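Local coordinates for beta-lactamase-like protein (PDB 6B9V), which is a diphosphatase of the PhnP family, probably metal-dependent, with a metallo-beta-lactamase-like fold, that cleaves reactive photoproducts of FAD, at residues 23-37 with 230-242. Residues are numbered along the deposited sequence; the frame is centred on the assembly and turned at random.
Sequences CDCAVCSSSDPHDRR and THISHDLPHEETN. With ZN (zinc ion), chain F; MN (manganese (II) ion), chain C.
A zinc site of three cysteines and one histidine ties the two segments together: Cys-23, Cys-25 and Cys-28 supply three thiolates, and His-234 completes the set with ND1, 2.0 Å from the zinc ion. Backbone amides steady two of the three sulfurs, Cys-25 N donating to Cys-23 SG and Cys-28 N to Cys-25 SG. Next to the metal, Val-27 lies over the backbone of His-234, its CG2 3.2 Å from His-234 O and also against the Pro-237 ring.

Further along, Asp-35 receives the start of helix 238-244. Its OD1 takes the amide of His-238 on the syn lone pair (2.9 Å from His-238 N), while OD2 accepts from Ser-30 OG on the anti side. Water 1 links Asp-32 OD2 and Asp-35 OD2 to Glu-239 N, so two successive amides at the helix start are satisfied, one directly by Asp-35 and the next through water 1.

As in other metallo-beta-lactamase folds, a loop following a core strand, here 226-230, carries a metal ligand: His-231 binds manganese through NE2 alongside Asp-82, His-83 and Asp-178. Three residues on, the same loop reaches the zinc, which therefore joins it to the loop before strand 41-46.

Arg-37, extended from CG to NE, is sandwiched between Ile-232 and the carbonyl of His-34: Ile-232 CD1 sits over one guanidinium face, offset toward its rim, and His-34 O covers the other. At the edge, Arg-37 NH2 donates to His-238 ND1 at 2.9 Å, close to the imidazole plane but tilted from that of the guanidinium; Arg-37 NE gives to water 2, which also bridges Asp-35 OD1 and Leu-236 O. The His-238 ring is further held by His-34, whose CB makes a CH-pi contact 3.5 Å from its centroid and whose ring edge turns toward the same ring, planes 77° apart.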
loop_
_atom_site.group_PDB
_atom_site.type_symbol
_atom_site.label_atom_id
_atom_site.label_comp_id
_atom_site.label_asym_id
_atom_site.label_seq_id
_atom_site.Cartn_x
_atom_site.Cartn_y
_atom_site.Cartn_z
ATOM N N CYS A 23 1.475 0.354 -18.144
ATOM C CA CYS A 23 2.387 -0.257 -19.104
ATOM C C CYS A 23 1.757 -1.482 -19.762
ATOM O O CYS A 23 1.194 -2.343 -19.085
ATOM C CB CYS A 23 3.705 -0.662 -18.425
ATOM S SG CYS A 23 4.957 -1.325 -19.571
ATOM N N ASP A 24 1.885 -1.564 -21.083
ATOM C CA ASP A 24 1.317 -2.684 -21.823
ATOM C C ASP A 24 2.375 -3.594 -22.443
ATOM O O ASP A 24 2.084 -4.277 -23.419
ATOM C CB ASP A 24 0.385 -2.175 -22.922
ATOM C CG ASP A 24 -0.822 -1.441 -22.367
ATOM O OD1 ASP A 24 -1.370 -1.883 -21.333
ATOM O OD2 ASP A 24 -1.221 -0.420 -22.964
ATOM N N CYS A 25 3.581 -3.620 -21.877
ATOM C CA CYS A 25 4.670 -4.423 -22.455
ATOM C C CYS A 25 4.403 -5.919 -22.238
ATOM O O CYS A 25 3.480 -6.293 -21.500
ATOM C CB CYS A 25 6.027 -4.031 -21.838
ATOM S SG CYS A 25 6.373 -4.762 -20.198
ATOM N N ALA A 26 5.216 -6.768 -22.863
ATOM C CA ALA A 26 5.008 -8.214 -22.792
ATOM C C ALA A 26 4.946 -8.728 -21.358
ATOM O O ALA A 26 4.035 -9.481 -21.014
ATOM C CB ALA A 26 6.106 -8.954 -23.559
ATOM N N VAL A 27 5.889 -8.310 -20.517
ATOM C CA VAL A 27 5.934 -8.822 -19.142
ATOM C C VAL A 27 4.756 -8.286 -18.310
ATOM O O VAL A 27 4.123 -9.035 -17.544
ATOM C CB VAL A 27 7.293 -8.489 -18.472
ATOM C CG1 VAL A 27 7.315 -8.887 -16.986
ATOM C CG2 VAL A 27 8.427 -9.205 -19.224
ATOM N N CYS A 28 4.421 -7.007 -18.478
ATOM C CA CYS A 28 3.287 -6.453 -17.724
ATOM C C CYS A 28 1.958 -7.055 -18.183
ATOM O O CYS A 28 0.971 -7.017 -17.447
ATOM C CB CYS A 28 3.254 -4.919 -17.836
ATOM S SG CYS A 28 4.611 -4.126 -16.873
ATOM N N SER A 29 1.942 -7.618 -19.388
ATOM C CA SER A 29 0.742 -8.222 -19.960
ATOM C C SER A 29 0.728 -9.720 -19.712
ATOM O O SER A 29 -0.202 -10.399 -20.110
ATOM C CB SER A 29 0.659 -7.960 -21.476
ATOM O OG SER A 29 0.633 -6.572 -21.747
ATOM N N SER A 30 1.781 -10.229 -19.084
ATOM C CA SER A 30 1.946 -11.663 -18.910
ATOM C C SER A 30 0.825 -12.266 -18.062
ATOM O O SER A 30 0.334 -11.637 -17.122
ATOM C CB SER A 30 3.291 -11.964 -18.251
ATOM O OG SER A 30 3.383 -13.338 -17.910
ATOM N N SER A 31 0.453 -13.503 -18.356
ATOM C CA SER A 31 -0.510 -14.195 -17.504
ATOM C C SER A 31 0.168 -15.237 -16.626
ATOM O O SER A 31 -0.495 -15.983 -15.905
ATOM C CB SER A 31 -1.610 -14.840 -18.344
ATOM O OG SER A 31 -2.536 -13.852 -18.756
ATOM N N ASP A 32 1.496 -15.276 -16.682
ATOM C CA ASP A 32 2.271 -16.127 -15.783
ATOM C C ASP A 32 2.190 -15.531 -14.383
ATOM O O ASP A 32 2.609 -14.395 -14.168
ATOM C CB ASP A 32 3.726 -16.232 -16.274
ATOM C CG ASP A 32 4.580 -17.219 -15.460
ATOM O OD1 ASP A 32 4.192 -17.628 -14.344
ATOM O OD2 ASP A 32 5.676 -17.572 -15.950
ATOM N N PRO A 33 1.642 -16.289 -13.422
ATOM C CA PRO A 33 1.517 -15.772 -12.051
ATOM C C PRO A 33 2.836 -15.250 -11.466
ATOM O O PRO A 33 2.832 -14.296 -10.679
ATOM C CB PRO A 33 1.026 -16.994 -11.258
ATOM C CG PRO A 33 0.335 -17.838 -12.272
ATOM C CD PRO A 33 1.069 -17.638 -13.566
ATOM N N HIS A 34 3.963 -15.842 -11.855
ATOM C CA HIS A 34 5.241 -15.414 -11.275
ATOM C C HIS A 34 5.714 -14.084 -11.873
ATOM O O HIS A 34 6.650 -13.480 -11.371
ATOM C CB HIS A 34 6.317 -16.494 -11.469
ATOM C CG HIS A 34 6.112 -17.713 -10.609
ATOM N ND1 HIS A 34 5.151 -17.778 -9.632
ATOM C CD2 HIS A 34 6.754 -18.910 -10.598
ATOM C CE1 HIS A 34 5.202 -18.968 -9.042
ATOM N NE2 HIS A 34 6.160 -19.669 -9.613
ATOM N N ASP A 35 5.058 -13.621 -12.934
ATOM C CA ASP A 35 5.354 -12.292 -13.463
ATOM C C ASP A 35 4.571 -11.203 -12.719
ATOM O O ASP A 35 4.720 -10.024 -13.020
ATOM C CB ASP A 35 5.055 -12.217 -14.971
ATOM C CG ASP A 35 6.189 -12.776 -15.828
ATOM O OD1 ASP A 35 7.367 -12.599 -15.466
ATOM O OD2 ASP A 35 5.900 -13.388 -16.877
ATOM N N ARG A 36 3.724 -11.606 -11.769
ATOM C CA ARG A 36 3.075 -10.663 -10.870
ATOM C C ARG A 36 3.912 -10.563 -9.618
ATOM O O ARG A 36 4.120 -11.561 -8.924
ATOM C CB ARG A 36 1.649 -11.098 -10.516
ATOM C CG ARG A 36 0.920 -10.150 -9.561
ATOM C CD ARG A 36 -0.455 -10.743 -9.135
ATOM N NE ARG A 36 -1.329 -9.800 -8.424
ATOM C CZ ARG A 36 -1.209 -9.496 -7.131
ATOM N NH1 ARG A 36 -0.234 -10.034 -6.413
ATOM N NH2 ARG A 36 -2.048 -8.642 -6.553
ATOM N N ARG A 37 4.399 -9.358 -9.333
ATOM C CA ARG A 37 5.357 -9.174 -8.251
ATOM C C ARG A 37 5.015 -7.970 -7.368
ATOM O O ARG A 37 4.998 -6.838 -7.844
ATOM C CB ARG A 37 6.768 -9.000 -8.832
ATOM C CG ARG A 37 7.196 -10.066 -9.857
ATOM C CD ARG A 37 8.702 -9.855 -10.176
ATOM N NE ARG A 37 9.180 -10.756 -11.217
ATOM C CZ ARG A 37 9.624 -11.997 -11.011
ATOM N NH1 ARG A 37 9.639 -12.523 -9.794
ATOM N NH2 ARG A 37 10.051 -12.721 -12.037
ATOM N N THR A 230 16.038 -10.904 -6.607
ATOM C CA THR A 230 14.800 -10.210 -6.213
ATOM C C THR A 230 14.901 -8.738 -6.622
ATOM O O THR A 230 15.890 -8.337 -7.250
ATOM C CB THR A 230 14.547 -10.373 -4.696
ATOM O OG1 THR A 230 13.254 -9.854 -4.344
ATOM C CG2 THR A 230 15.638 -9.656 -3.879
ATOM N N HIS A 231 13.881 -7.946 -6.286
ATOM C CA HIS A 231 13.761 -6.534 -6.696
ATOM C C HIS A 231 13.654 -6.422 -8.228
ATOM O O HIS A 231 14.125 -5.471 -8.838
ATOM C CB HIS A 231 14.931 -5.694 -6.177
ATOM C CG HIS A 231 14.555 -4.277 -5.864
ATOM N ND1 HIS A 231 14.229 -3.364 -6.841
ATOM C CD2 HIS A 231 14.436 -3.627 -4.683
ATOM C CE1 HIS A 231 13.935 -2.203 -6.277
ATOM N NE2 HIS A 231 14.033 -2.342 -4.968
ATOM N N ILE A 232 12.951 -7.383 -8.811
ATOM C CA ILE A 232 12.911 -7.586 -10.256
ATOM C C ILE A 232 11.914 -6.654 -10.954
ATOM O O ILE A 232 10.785 -6.510 -10.488
ATOM C CB ILE A 232 12.531 -9.040 -10.571
ATOM C CG1 ILE A 232 13.598 -10.002 -10.017
ATOM C CG2 ILE A 232 12.318 -9.239 -12.079
ATOM C CD1 ILE A 232 13.066 -11.397 -9.779
ATOM N N SER A 233 12.335 -6.052 -12.067
ATOM C CA SER A 233 11.486 -5.134 -12.846
ATOM C C SER A 233 10.835 -5.825 -14.047
ATOM O O SER A 233 11.125 -6.990 -14.337
ATOM C CB SER A 233 12.315 -3.940 -13.340
ATOM O OG SER A 233 13.091 -4.316 -14.470
ATOM N N HIS A 234 9.967 -5.112 -14.771
ATOM C CA HIS A 234 9.324 -5.707 -15.942
ATOM C C HIS A 234 10.290 -5.977 -17.099
ATOM O O HIS A 234 9.915 -6.544 -18.132
ATOM C CB HIS A 234 8.123 -4.838 -16.407
ATOM C CG HIS A 234 8.466 -3.444 -16.841
ATOM N ND1 HIS A 234 7.664 -2.668 -17.654
ATOM C CD2 HIS A 234 9.587 -2.708 -16.623
ATOM C CE1 HIS A 234 8.249 -1.506 -17.878
ATOM N NE2 HIS A 234 9.418 -1.504 -17.265
ATOM N N ASP A 235 11.549 -5.609 -16.915
ATOM C CA ASP A 235 12.573 -5.902 -17.911
ATOM C C ASP A 235 12.892 -7.395 -17.995
ATOM O O ASP A 235 13.463 -7.841 -18.986
ATOM C CB ASP A 235 13.860 -5.129 -17.595
ATOM C CG ASP A 235 14.763 -4.974 -18.804
ATOM O OD1 ASP A 235 14.266 -4.495 -19.843
ATOM O OD2 ASP A 235 15.964 -5.336 -18.717
ATOM N N LEU A 236 12.551 -8.155 -16.951
ATOM C CA LEU A 236 12.945 -9.561 -16.862
ATOM C C LEU A 236 11.748 -10.520 -16.817
ATOM O O LEU A 236 11.097 -10.651 -15.775
ATOM C CB LEU A 236 13.819 -9.781 -15.617
ATOM C CG LEU A 236 15.081 -8.919 -15.469
ATOM C CD1 LEU A 236 15.765 -9.133 -14.117
ATOM C CD2 LEU A 236 16.039 -9.234 -16.580
ATOM N N PRO A 237 11.469 -11.211 -17.936
ATOM C CA PRO A 237 10.399 -12.223 -17.995
ATOM C C PRO A 237 10.751 -13.401 -17.099
ATOM O O PRO A 237 11.896 -13.847 -17.144
ATOM C CB PRO A 237 10.378 -12.645 -19.476
ATOM C CG PRO A 237 11.178 -11.602 -20.206
ATOM C CD PRO A 237 12.180 -11.089 -19.221
ATOM N N HIS A 238 9.814 -13.914 -16.309
ATOM C CA HIS A 238 10.209 -14.874 -15.277
ATOM C C HIS A 238 10.749 -16.185 -15.861
ATOM O O HIS A 238 11.914 -16.549 -15.643
ATOM C CB HIS A 238 9.042 -15.169 -14.326
ATOM C CG HIS A 238 9.420 -16.069 -13.188
ATOM N ND1 HIS A 238 10.059 -15.606 -12.058
ATOM C CD2 HIS A 238 9.277 -17.407 -13.025
ATOM C CE1 HIS A 238 10.301 -16.622 -11.247
ATOM N NE2 HIS A 238 9.817 -17.724 -11.801
ATOM N N GLU A 239 9.919 -16.885 -16.622
ATOM C CA GLU A 239 10.253 -18.223 -17.061
ATOM C C GLU A 239 11.369 -18.178 -18.100
ATOM O O GLU A 239 12.284 -19.002 -18.077
ATOM C CB GLU A 239 9.013 -18.933 -17.614
ATOM C CG GLU A 239 9.135 -20.452 -17.723
ATOM C CD GLU A 239 9.314 -21.140 -16.374
ATOM O OE1 GLU A 239 8.921 -20.565 -15.333
ATOM O OE2 GLU A 239 9.859 -22.262 -16.354
ATOM N N GLU A 240 11.307 -17.204 -18.999
ATOM C CA GLU A 240 12.290 -17.136 -20.067
ATOM C C GLU A 240 13.678 -16.857 -19.492
ATOM O O GLU A 240 14.666 -17.400 -19.982
ATOM C CB GLU A 240 11.913 -16.066 -21.100
ATOM C CG GLU A 240 12.614 -16.270 -22.423
ATOM C CD GLU A 240 12.099 -15.358 -23.520
ATOM O OE1 GLU A 240 11.036 -14.711 -23.335
ATOM O OE2 GLU A 240 12.761 -15.303 -24.579
ATOM N N THR A 241 13.736 -16.024 -18.451
ATOM C CA THR A 241 14.999 -15.710 -17.787
ATOM C C THR A 241 15.497 -16.915 -17.017
ATOM O O THR A 241 16.676 -17.233 -17.070
ATOM C CB THR A 241 14.876 -14.511 -16.816
ATOM O OG1 THR A 241 14.469 -13.343 -17.531
ATOM C CG2 THR A 241 16.207 -14.218 -16.127
ATOM N N ASN A 242 14.603 -17.588 -16.295
ATOM C CA ASN A 242 15.038 -18.727 -15.486
ATOM C C ASN A 242 15.511 -19.903 -16.330
ATOM O O ASN A 242 16.392 -20.660 -15.915
ATOM C CB ASN A 242 13.927 -19.181 -14.540
ATOM C CG ASN A 242 13.912 -18.385 -13.255
ATOM O OD1 ASN A 242 14.829 -17.606 -12.985
ATOM N ND2 ASN A 242 12.871 -18.557 -12.464
HETATM ZN ZN ZN F . 5.892 -3.184 -18.541
HETATM MN MN MN C . 13.909 -0.921 -3.330
HETATM O O HOH W 1 7.069 -15.793 -17.364
HETATM O O HOH W 2 9.041 -10.804 -14.082
#